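Local coordinates for dihydropteridine reductase (Caenorhabditis elegans, PDB 1OOE), which probably catalyses the NADH- or NADPH-dependent reduction of quinonoid dihydrobiopterin to tetrahydrobiopterin, as a homodimer of the short-chain dehydrogenase/reductase family, at residues A[9-13]-A[35-39]; A[20-24]-A[38-42]; A[43-47]-A[59-64]; A[100-105]-A[146-150]. All blocks are in the same frame, centred on the assembly; numbering follows the deposited sequence.

In the fold
All four contacts belong to the Rossmann-type core of this short-chain dehydrogenase/reductase. Interactions 1 and 2 share Asn38 and Asp39, and their centres lie about 9 Å apart: the loop between strands 28-34 and 43-46 meets first the glycine-rich turn, then helix 14-25. Interaction 3 follows along the chain, packing edge strand 43-46 on helix 53-68; Asn44 OD1 takes the Asn38 backbone N-H and ties it to the first two. Interaction 4 comes last, between helices 93-118 and 141-158, its centre about 26 Å from that of interaction 2. Three contacts thus cluster toward the 43-46 edge of the sheet, in its parallel part, and the fourth is a helix pair that reaches the second subunit.

Interaction 1. Residues A[9-13]-A[35-39]; sequences YGGKG and LSAND
Lys12 and Asn38 mark the closest backbone approach, 6.3 Å between their CA atoms, where the type I turn from Gly10 to Gly13 draws up beside the loop 35-39. Two side chains, one from each loop, make the bonds. The Lys12 chain is bent at both chi2 (-62°) and chi3 (-67°), which folds it down over the 36-38 backbone; CE passes 3.3 Å from Ser36 OG, and NZ donates to Ala37 O at 2.9 Å. The ammonium meets that carbonyl somewhat tilted out of its plane. Going the other way, Asn38 ND2 donates to Gly11 O at 3.0 Å. The acceptor lies almost exactly in the plane of the asparagine amide, yet the amide nitrogen sits well above the plane of the Gly11 carbonyl. Asn38 OD1 takes the N-H of Gln40, which, together with the ND2 bond, helps fix the amide's rotation. Replacing Asn38 by alanine would probably leave Gly11 O without this donor, and Lys12 as the remaining side-chain bond between the two segments. Lys12 N in turn donates to Asp34 OD2 at the end of strand 28-34. The turn fits the glycine-rich segment with which this family binds its dinucleotide. Since both bonds across the contact end on backbone carbonyls, the pairing of the loops depends on a lysine and an asparagine but hardly on apolar packing.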
loop_
_atom_site.group_PDB
_atom_site.type_symbol
_atom_site.label_atom_id
_atom_site.label_comp_id
_atom_site.label_asym_id
_atom_site.label_seq_id
_atom_site.Cartn_x
_atom_site.Cartn_y
_atom_site.Cartn_z
ATOM N N TYR A 9 7.839 1.994 18.782
ATOM C CA TYR A 9 8.536 1.641 17.554
ATOM C C TYR A 9 8.836 2.987 16.895
ATOM O O TYR A 9 7.938 3.632 16.350
ATOM C CB TYR A 9 7.599 0.797 16.682
ATOM C CG TYR A 9 8.256 -0.046 15.608
ATOM C CD1 TYR A 9 9.257 0.473 14.790
ATOM C CD2 TYR A 9 7.821 -1.351 15.371
ATOM C CE1 TYR A 9 9.809 -0.290 13.752
ATOM C CE2 TYR A 9 8.360 -2.116 14.344
ATOM C CZ TYR A 9 9.349 -1.585 13.537
ATOM O OH TYR A 9 9.858 -2.342 12.508
ATOM N N GLY A 10 10.097 3.403 16.974
ATOM C CA GLY A 10 10.517 4.685 16.423
ATOM C C GLY A 10 10.849 5.638 17.564
ATOM O O GLY A 10 10.656 6.851 17.458
ATOM N N GLY A 11 11.363 5.078 18.656
ATOM C CA GLY A 11 11.700 5.867 19.833
ATOM C C GLY A 11 12.846 6.856 19.724
ATOM O O GLY A 11 13.113 7.597 20.678
ATOM N N LYS A 12 13.535 6.866 18.586
ATOM C CA LYS A 12 14.645 7.792 18.379
ATOM C C LYS A 12 14.189 9.085 17.710
ATOM O O LYS A 12 14.912 10.082 17.720
ATOM C CB LYS A 12 15.737 7.142 17.521
ATOM C CG LYS A 12 16.423 5.952 18.176
ATOM C CD LYS A 12 17.139 6.346 19.467
ATOM C CE LYS A 12 18.322 7.265 19.198
ATOM N NZ LYS A 12 19.072 7.599 20.445
ATOM N N GLY A 13 12.992 9.066 17.130
ATOM C CA GLY A 13 12.465 10.253 16.469
ATOM C C GLY A 13 11.959 11.302 17.446
ATOM O O GLY A 13 11.888 11.052 18.649
ATOM N N LEU A 35 16.493 1.842 14.844
ATOM C CA LEU A 35 17.768 1.554 14.200
ATOM C C LEU A 35 18.956 1.715 15.147
ATOM O O LEU A 35 20.059 1.250 14.859
ATOM C CB LEU A 35 17.931 2.465 12.981
ATOM C CG LEU A 35 16.864 2.282 11.899
ATOM C CD1 LEU A 35 16.962 3.407 10.878
ATOM C CD2 LEU A 35 17.038 0.932 11.227
ATOM N N SER A 36 18.727 2.385 16.269
ATOM C CA SER A 36 19.761 2.583 17.276
ATOM C C SER A 36 19.083 2.618 18.636
ATOM O O SER A 36 17.858 2.739 18.727
ATOM C CB SER A 36 20.541 3.884 17.033
ATOM O OG SER A 36 19.720 5.030 17.141
ATOM N N ALA A 37 19.874 2.509 19.694
ATOM C CA ALA A 37 19.322 2.498 21.037
ATOM C C ALA A 37 19.031 3.869 21.626
ATOM O O ALA A 37 19.693 4.858 21.310
ATOM C CB ALA A 37 20.254 1.731 21.966
ATOM N N ASN A 38 18.010 3.909 22.476
ATOM C CA ASN A 38 17.624 5.117 23.193
ATOM C C ASN A 38 18.054 4.765 24.614
ATOM O O ASN A 38 17.418 3.938 25.270
ATOM C CB ASN A 38 16.110 5.323 23.147
ATOM C CG ASN A 38 15.678 6.616 23.814
ATOM O OD1 ASN A 38 16.159 6.955 24.894
ATOM N ND2 ASN A 38 14.760 7.338 23.179
ATOM N N ASP A 39 19.139 5.369 25.089
ATOM C CA ASP A 39 19.636 5.047 26.423
ATOM C C ASP A 39 18.687 5.372 27.572
ATOM O O ASP A 39 19.008 5.112 28.733
ATOM C CB ASP A 39 20.997 5.710 26.671
ATOM C CG ASP A 39 20.971 7.202 26.442
ATOM O OD1 ASP A 39 19.942 7.837 26.749
ATOM O OD2 ASP A 39 21.992 7.745 25.969
#

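Interaction 2. Residues A[20-24]-A[38-42]; sequences LEFFK and NDQAD
Leu20 CD1 sits 3.9 Å from Ala41 CB and 3.7 Å from Asn38 ND2, making the apolar side of a contact that turns polar one helical turn further on. There Lys24 runs fully extended from CG outward and, in one of its two modelled conformers, delivers NZ to Gln40 O at 2.9 Å, in the carbonyl plane and on a lone pair. Between these two, Glu21 bends at chi2 (-58°) and brings OE2 against the aliphatic part of Gln40, 3.1 Å from CG, with the carboxylate and amide planes 32° apart. Two waters finish the first shell. One donates to Glu21 OE2 and accepts from Asn38 ND2; the other donates to Glu21 OE1 and Gln40 OE1 while taking a hydrogen from Lys24 NZ, so carboxylate, amide and ammonium are joined through a single oxygen. What positions the loop lies behind these groups. The Asx turn that Asn38 makes with Gln40 sits inside a type I turn from Asn38 to Ala41. Gln40 NE2 donates to Asp39 OD1 at 2.8 Å, approaching from above the carboxylate plane, which helps hold the amide whose OE1 takes the water's hydrogen. The loop thus lies along helix 14-25, with strand 28-34 beneath: Leu20 also touches Val30 and Asn32, Ala41 touches Asn32, and Asp42 OD1 takes the backbone N-H of Val30.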
loop_
_atom_site.group_PDB
_atom_site.type_symbol
_atom_site.label_atom_id
_atom_site.label_comp_id
_atom_site.label_asym_id
_atom_site.label_seq_id
_atom_site.Cartn_x
_atom_site.Cartn_y
_atom_site.Cartn_z
ATOM N N LEU A 20 8.106 8.148 24.557
ATOM C CA LEU A 20 8.875 7.288 25.448
ATOM C C LEU A 20 9.149 7.984 26.780
ATOM O O LEU A 20 8.923 7.414 27.848
ATOM C CB LEU A 20 10.193 6.885 24.774
ATOM C CG LEU A 20 11.096 5.871 25.487
ATOM C CD1 LEU A 20 12.014 5.195 24.467
ATOM C CD2 LEU A 20 11.904 6.563 26.570
ATOM N N GLU A 21 9.623 9.224 26.717
ATOM C CA GLU A 21 9.911 9.981 27.932
ATOM C C GLU A 21 8.657 10.203 28.776
ATOM O O GLU A 21 8.694 10.089 30.003
ATOM C CB GLU A 21 10.527 11.340 27.583
ATOM C CG GLU A 21 11.944 11.282 27.034
ATOM C CD GLU A 21 12.915 10.612 27.988
ATOM O OE1 GLU A 21 12.694 10.691 29.217
ATOM O OE2 GLU A 21 13.906 10.020 27.510
ATOM N N PHE A 22 7.547 10.518 28.116
ATOM C CA PHE A 22 6.294 10.775 28.812
ATOM C C PHE A 22 5.769 9.559 29.575
ATOM O O PHE A 22 5.365 9.678 30.731
ATOM C CB PHE A 22 5.234 11.261 27.823
ATOM C CG PHE A 22 3.990 11.784 28.479
ATOM C CD1 PHE A 22 4.014 12.981 29.189
ATOM C CD2 PHE A 22 2.795 11.081 28.392
ATOM C CE1 PHE A 22 2.863 13.471 29.803
ATOM C CE2 PHE A 22 1.636 11.562 29.004
ATOM C CZ PHE A 22 1.671 12.758 29.708
ATOM N N PHE A 23 5.765 8.392 28.937
ATOM C CA PHE A 23 5.279 7.195 29.617
ATOM C C PHE A 23 6.203 6.800 30.759
ATOM O O PHE A 23 5.748 6.331 31.805
ATOM C CB PHE A 23 5.117 6.030 28.634
ATOM C CG PHE A 23 3.789 6.023 27.926
ATOM C CD1 PHE A 23 3.504 6.963 26.938
ATOM C CD2 PHE A 23 2.801 5.107 28.284
ATOM C CE1 PHE A 23 2.252 6.993 26.319
ATOM C CE2 PHE A 23 1.549 5.129 27.672
ATOM C CZ PHE A 23 1.273 6.076 26.686
ATOM N N LYS A 24 7.501 6.998 30.557
ATOM C CA LYS A 24 8.489 6.680 31.580
ATOM C C LYS A 24 8.231 7.553 32.807
ATOM O O LYS A 24 8.253 7.074 33.944
ATOM C CB LYS A 24 9.894 6.943 31.040
ATOM C CG LYS A 24 11.021 6.493 31.951
ATOM C CD LYS A 24 12.373 6.870 31.355
ATOM C CE LYS A 24 13.519 6.411 32.240
ATOM N NZ LYS A 24 14.842 6.817 31.692
ATOM N N ASN A 38 18.010 3.909 22.476
ATOM C CA ASN A 38 17.624 5.117 23.193
ATOM C C ASN A 38 18.054 4.765 24.614
ATOM O O ASN A 38 17.418 3.938 25.270
ATOM C CB ASN A 38 16.110 5.323 23.147
ATOM C CG ASN A 38 15.678 6.616 23.814
ATOM O OD1 ASN A 38 16.159 6.955 24.894
ATOM N ND2 ASN A 38 14.760 7.338 23.179
ATOM N N ASP A 39 19.139 5.369 25.089
ATOM C CA ASP A 39 19.636 5.047 26.423
ATOM C C ASP A 39 18.687 5.372 27.572
ATOM O O ASP A 39 19.008 5.112 28.733
ATOM C CB ASP A 39 20.997 5.710 26.671
ATOM C CG ASP A 39 20.971 7.202 26.442
ATOM O OD1 ASP A 39 19.942 7.837 26.749
ATOM O OD2 ASP A 39 21.992 7.745 25.969
ATOM N N GLN A 40 17.521 5.927 27.256
ATOM C CA GLN A 40 16.542 6.253 28.286
ATOM C C GLN A 40 15.513 5.133 28.439
ATOM O O GLN A 40 14.787 5.079 29.429
ATOM C CB GLN A 40 15.833 7.569 27.952
ATOM C CG GLN A 40 16.756 8.775 27.929
ATOM C CD GLN A 40 17.561 8.916 29.209
ATOM O OE1 GLN A 40 17.001 9.073 30.294
ATOM N NE2 GLN A 40 18.883 8.854 29.086
ATOM N N ALA A 41 15.465 4.235 27.460
ATOM C CA ALA A 41 14.523 3.118 27.485
ATOM C C ALA A 41 14.984 2.007 28.426
ATOM O O ALA A 41 16.180 1.858 28.681
ATOM C CB ALA A 41 14.350 2.561 26.081
ATOM N N ASP A 42 14.032 1.222 28.932
ATOM C CA ASP A 42 14.356 0.118 29.835
ATOM C C ASP A 42 14.899 -1.065 29.045
ATOM O O ASP A 42 15.694 -1.859 29.552
ATOM C CB ASP A 42 13.120 -0.320 30.626
ATOM C CG ASP A 42 12.615 0.761 31.563
ATOM O OD1 ASP A 42 11.899 1.671 31.099
ATOM O OD2 ASP A 42 12.946 0.703 32.766
HETATM O O HOH W 1 13.946 9.757 24.932
HETATM O O HOH W 2 14.583 9.572 30.880
#

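Interaction 3. Residues A[43-47]-A[59-64]; sequences SNILV and SILEQT
Gln63 grips Leu46 where, in this Rossmann-type fold, the edge strand 43-46 packs nearly antiparallel (158° between segments 43-46 and 59-64) against helix 53-68, whose chain leads on to strand 73-78. One edge of the strand is paired with strand 28-34, by Ser43, Ile45 and Val47, which leaves the Leu46 peptide groups facing the other way. Both are met by one side-chain amide: Leu46 N donates to Gln63 OE1 at 3.0 Å, and Gln63 NE2 donates to Leu46 O, also at 3.0 Å and fairly straight (162°). The amide takes up both groups much as a further strand would. NE2 serves a second acceptor, Ser59 OG, one turn back on its own helix, plus a weak bond to Ser59 O; this helps tie down the amide's rotation. The reach comes from a chain held straight beyond CG (chi2 180°). A leucine in its place would probably leave both the N-H and the carbonyl of Leu46 without these mates. Beneath the amide the contact is apolar: Ile45 slides past Gln63 in the opposite sense, its CD1 3.7 Å from Gln63 CB, while Val47 CG2 rests 3.9 Å from Ile60 CD1. Ile60 also reaches Ile33 and Ile110. Thr64 OG1 faces Ile45 CG1 but spends its hydrogen on Ile60 O, 2.9 Å away, which the backbone N-H of Thr64 meets from the opposite face.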
loop_
_atom_site.group_PDB
_atom_site.type_symbol
_atom_site.label_atom_id
_atom_site.label_comp_id
_atom_site.label_asym_id
_atom_site.label_seq_id
_atom_site.Cartn_x
_atom_site.Cartn_y
_atom_site.Cartn_z
ATOM N N SER A 43 14.453 -1.176 27.799
ATOM C CA SER A 43 14.888 -2.234 26.897
ATOM C C SER A 43 14.985 -1.676 25.487
ATOM O O SER A 43 14.155 -0.867 25.071
ATOM C CB SER A 43 13.904 -3.405 26.911
ATOM O OG SER A 43 14.055 -4.182 28.083
ATOM N N ASN A 44 16.012 -2.103 24.763
ATOM C CA ASN A 44 16.217 -1.655 23.395
ATOM C C ASN A 44 16.259 -2.825 22.427
ATOM O O ASN A 44 17.031 -3.771 22.601
ATOM C CB ASN A 44 17.513 -0.846 23.290
ATOM C CG ASN A 44 17.331 0.598 23.713
ATOM O OD1 ASN A 44 16.675 1.380 23.021
ATOM N ND2 ASN A 44 17.900 0.960 24.859
ATOM N N ILE A 45 15.406 -2.754 21.411
ATOM C CA ILE A 45 15.325 -3.770 20.374
ATOM C C ILE A 45 16.024 -3.153 19.166
ATOM O O ILE A 45 15.597 -2.113 18.663
ATOM C CB ILE A 45 13.854 -4.081 20.016
ATOM C CG1 ILE A 45 13.082 -4.497 21.275
ATOM C CG2 ILE A 45 13.792 -5.162 18.948
ATOM C CD1 ILE A 45 13.649 -5.698 21.993
ATOM N N LEU A 46 17.097 -3.790 18.709
ATOM C CA LEU A 46 17.871 -3.273 17.583
ATOM C C LEU A 46 17.394 -3.737 16.216
ATOM O O LEU A 46 17.277 -4.934 15.955
ATOM C CB LEU A 46 19.347 -3.644 17.752
ATOM C CG LEU A 46 20.303 -3.101 16.686
ATOM C CD1 LEU A 46 20.303 -1.581 16.728
ATOM C CD2 LEU A 46 21.702 -3.638 16.935
ATOM N N VAL A 47 17.141 -2.773 15.336
ATOM C CA VAL A 47 16.688 -3.066 13.987
ATOM C C VAL A 47 17.827 -2.847 12.994
ATOM O O VAL A 47 18.455 -1.788 12.982
ATOM C CB VAL A 47 15.509 -2.157 13.581
ATOM C CG1 VAL A 47 15.029 -2.522 12.184
ATOM C CG2 VAL A 47 14.377 -2.287 14.588
ATOM N N SER A 59 13.943 -10.957 13.627
ATOM C CA SER A 59 14.848 -10.383 14.615
ATOM C C SER A 59 14.118 -9.565 15.671
ATOM O O SER A 59 14.377 -9.708 16.863
ATOM C CB SER A 59 15.897 -9.508 13.927
ATOM O OG SER A 59 16.839 -9.029 14.868
ATOM N N ILE A 60 13.205 -8.707 15.231
ATOM C CA ILE A 60 12.454 -7.874 16.157
ATOM C C ILE A 60 11.581 -8.729 17.080
ATOM O O ILE A 60 11.526 -8.494 18.288
ATOM C CB ILE A 60 11.586 -6.853 15.385
ATOM C CG1 ILE A 60 12.500 -5.852 14.665
ATOM C CG2 ILE A 60 10.667 -6.109 16.341
ATOM C CD1 ILE A 60 11.785 -4.986 13.634
ATOM N N LEU A 61 10.919 -9.736 16.520
ATOM C CA LEU A 61 10.075 -10.608 17.333
ATOM C C LEU A 61 10.898 -11.412 18.335
ATOM O O LEU A 61 10.507 -11.557 19.492
ATOM C CB LEU A 61 9.264 -11.559 16.448
ATOM C CG LEU A 61 7.879 -11.071 16.009
ATOM C CD1 LEU A 61 7.995 -9.721 15.322
ATOM C CD2 LEU A 61 7.245 -12.104 15.087
ATOM N N GLU A 62 12.040 -11.935 17.900
ATOM C CA GLU A 62 12.875 -12.718 18.805
ATOM C C GLU A 62 13.352 -11.872 19.974
ATOM O O GLU A 62 13.272 -12.296 21.124
ATOM C CB GLU A 62 14.090 -13.300 18.069
ATOM C CG GLU A 62 13.743 -14.288 16.969
ATOM C CD GLU A 62 14.972 -14.858 16.278
ATOM O OE1 GLU A 62 15.932 -14.094 16.035
ATOM O OE2 GLU A 62 14.972 -16.067 15.967
ATOM N N GLN A 63 13.844 -10.672 19.677
ATOM C CA GLN A 63 14.345 -9.778 20.713
ATOM C C GLN A 63 13.264 -9.310 21.673
ATOM O O GLN A 63 13.499 -9.201 22.879
ATOM C CB GLN A 63 15.007 -8.555 20.086
ATOM C CG GLN A 63 16.271 -8.851 19.315
ATOM C CD GLN A 63 16.860 -7.596 18.719
ATOM O OE1 GLN A 63 17.348 -6.724 19.439
ATOM N NE2 GLN A 63 16.798 -7.484 17.399
ATOM N N THR A 64 12.081 -9.019 21.145
ATOM C CA THR A 64 10.991 -8.554 21.995
ATOM C C THR A 64 10.510 -9.669 22.923
ATOM O O THR A 64 10.217 -9.427 24.100
ATOM C CB THR A 64 9.814 -8.031 21.147
ATOM O OG1 THR A 64 10.270 -6.935 20.341
ATOM C CG2 THR A 64 8.676 -7.550 22.041
#

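Interaction 4. Residues A[100-105]-A[146-150]; sequences MIKQSV and AKAAV
Two long helices of the SDR fold, 93-118 and 141-158, come together here at Ala146 and Lys147; the lysine fits the last position of the family's YxxxK motif. The axes of segments 100-105 and 146-150 come within 8.9 Å, with a crossing angle of -29°. The small methyl of Ala146 permits the approach: its CB lies 3.5 Å from Met100 O and also touches Met100 CB and Ile101 CD1. One turn along, Val105 brings CG2 to 3.4 Å from Ala146 O and 4.0 Å from Ala149 CB; chi1 of 179° sends CG1 anti to the backbone N and turns CG2, anti to the carbonyl carbon, toward helix 141-158. Val150 CG2 in turn packs on Ser104 O. The polar corner belongs to Ser104, whose OG lies 3.2 Å from Lys147 CE. One water bridges Ser104 OG, at 2.6 Å, to Lys147 NZ; a second accepts from NZ and meets OG only weakly. NZ also donates to the carbonyls of Thr128 and Gly129, just where strand 123-128 ends, so the lysine links the helix pair to the sheet. The pair also meets the second subunit: Ile101 packs on Trp53 and Ala149 on Met145 of that subunit.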
loop_
_atom_site.group_PDB
_atom_site.type_symbol
_atom_site.label_atom_id
_atom_site.label_comp_id
_atom_site.label_asym_id
_atom_site.label_seq_id
_atom_site.Cartn_x
_atom_site.Cartn_y
_atom_site.Cartn_z
ATOM N N MET A 100 9.608 4.389 0.873
ATOM C CA MET A 100 8.391 4.668 1.629
ATOM C C MET A 100 7.671 3.411 2.111
ATOM O O MET A 100 7.075 3.412 3.187
ATOM C CB MET A 100 7.453 5.560 0.811
ATOM C CG MET A 100 7.989 6.978 0.637
ATOM S SD MET A 100 8.352 7.805 2.221
ATOM C CE MET A 100 10.103 7.406 2.460
ATOM N N ILE A 101 7.718 2.339 1.327
ATOM C CA ILE A 101 7.088 1.093 1.758
ATOM C C ILE A 101 7.902 0.583 2.947
ATOM O O ILE A 101 7.348 0.203 3.985
ATOM C CB ILE A 101 7.110 0.019 0.644
ATOM C CG1 ILE A 101 6.172 0.422 -0.503
ATOM C CG2 ILE A 101 6.727 -1.347 1.222
ATOM C CD1 ILE A 101 4.690 0.358 -0.175
ATOM N N LYS A 102 9.223 0.589 2.791
ATOM C CA LYS A 102 10.127 0.122 3.840
ATOM C C LYS A 102 10.015 0.914 5.139
ATOM O O LYS A 102 10.150 0.354 6.229
ATOM C CB LYS A 102 11.577 0.158 3.338
ATOM C CG LYS A 102 11.890 -0.919 2.313
ATOM C CD LYS A 102 13.240 -0.704 1.632
ATOM C CE LYS A 102 13.594 -1.902 0.765
ATOM N NZ LYS A 102 14.754 -1.633 -0.138
ATOM N N GLN A 103 9.755 2.212 5.028
ATOM C CA GLN A 103 9.654 3.062 6.207
ATOM C C GLN A 103 8.303 3.065 6.924
ATOM O O GLN A 103 8.262 3.036 8.154
ATOM C CB GLN A 103 10.050 4.495 5.840
ATOM C CG GLN A 103 11.552 4.678 5.664
ATOM C CD GLN A 103 11.920 6.058 5.156
ATOM O OE1 GLN A 103 11.356 7.061 5.586
ATOM N NE2 GLN A 103 12.885 6.114 4.245
ATOM N N SER A 104 7.208 3.095 6.170
ATOM C CA SER A 104 5.869 3.122 6.762
ATOM C C SER A 104 5.141 1.779 6.828
ATOM O O SER A 104 4.525 1.454 7.845
ATOM C CB SER A 104 4.978 4.120 6.013
ATOM O OG SER A 104 5.365 5.457 6.281
ATOM N N VAL A 105 5.198 1.009 5.747
ATOM C CA VAL A 105 4.502 -0.272 5.704
ATOM C C VAL A 105 5.197 -1.390 6.478
ATOM O O VAL A 105 4.546 -2.125 7.217
ATOM C CB VAL A 105 4.269 -0.724 4.242
ATOM C CG1 VAL A 105 3.564 -2.074 4.213
ATOM C CG2 VAL A 105 3.425 0.316 3.513
ATOM N N ALA A 146 2.165 4.148 0.066
ATOM C CA ALA A 146 2.606 3.518 1.302
ATOM C C ALA A 146 1.649 3.822 2.442
ATOM O O ALA A 146 1.211 2.916 3.154
ATOM C CB ALA A 146 4.015 3.999 1.659
ATOM N N LYS A 147 1.316 5.098 2.611
ATOM C CA LYS A 147 0.414 5.480 3.686
ATOM C C LYS A 147 -1.012 4.972 3.466
ATOM O O LYS A 147 -1.711 4.664 4.430
ATOM C CB LYS A 147 0.438 7.002 3.878
ATOM C CG LYS A 147 1.750 7.518 4.471
ATOM C CD LYS A 147 1.922 7.071 5.926
ATOM C CE LYS A 147 3.121 7.747 6.579
ATOM N NZ LYS A 147 3.215 7.420 8.039
ATOM N N ALA A 148 -1.450 4.869 2.213
ATOM C CA ALA A 148 -2.794 4.357 1.941
ATOM C C ALA A 148 -2.846 2.898 2.389
ATOM O O ALA A 148 -3.877 2.431 2.874
ATOM C CB ALA A 148 -3.130 4.462 0.447
ATOM N N ALA A 149 -1.735 2.183 2.227
ATOM C CA ALA A 149 -1.687 0.786 2.645
ATOM C C ALA A 149 -1.826 0.723 4.164
ATOM O O ALA A 149 -2.514 -0.155 4.686
ATOM C CB ALA A 149 -0.376 0.133 2.203
ATOM N N VAL A 150 -1.187 1.655 4.872
ATOM C CA VAL A 150 -1.277 1.679 6.334
ATOM C C VAL A 150 -2.721 1.970 6.748
ATOM O O VAL A 150 -3.226 1.394 7.709
ATOM C CB VAL A 150 -0.323 2.739 6.956
ATOM C CG1 VAL A 150 -0.564 2.847 8.469
ATOM C CG2 VAL A 150 1.125 2.342 6.701
HETATM O O HOH W 3 3.350 4.694 8.858
HETATM O O HOH W 4 6.230 6.790 8.347
#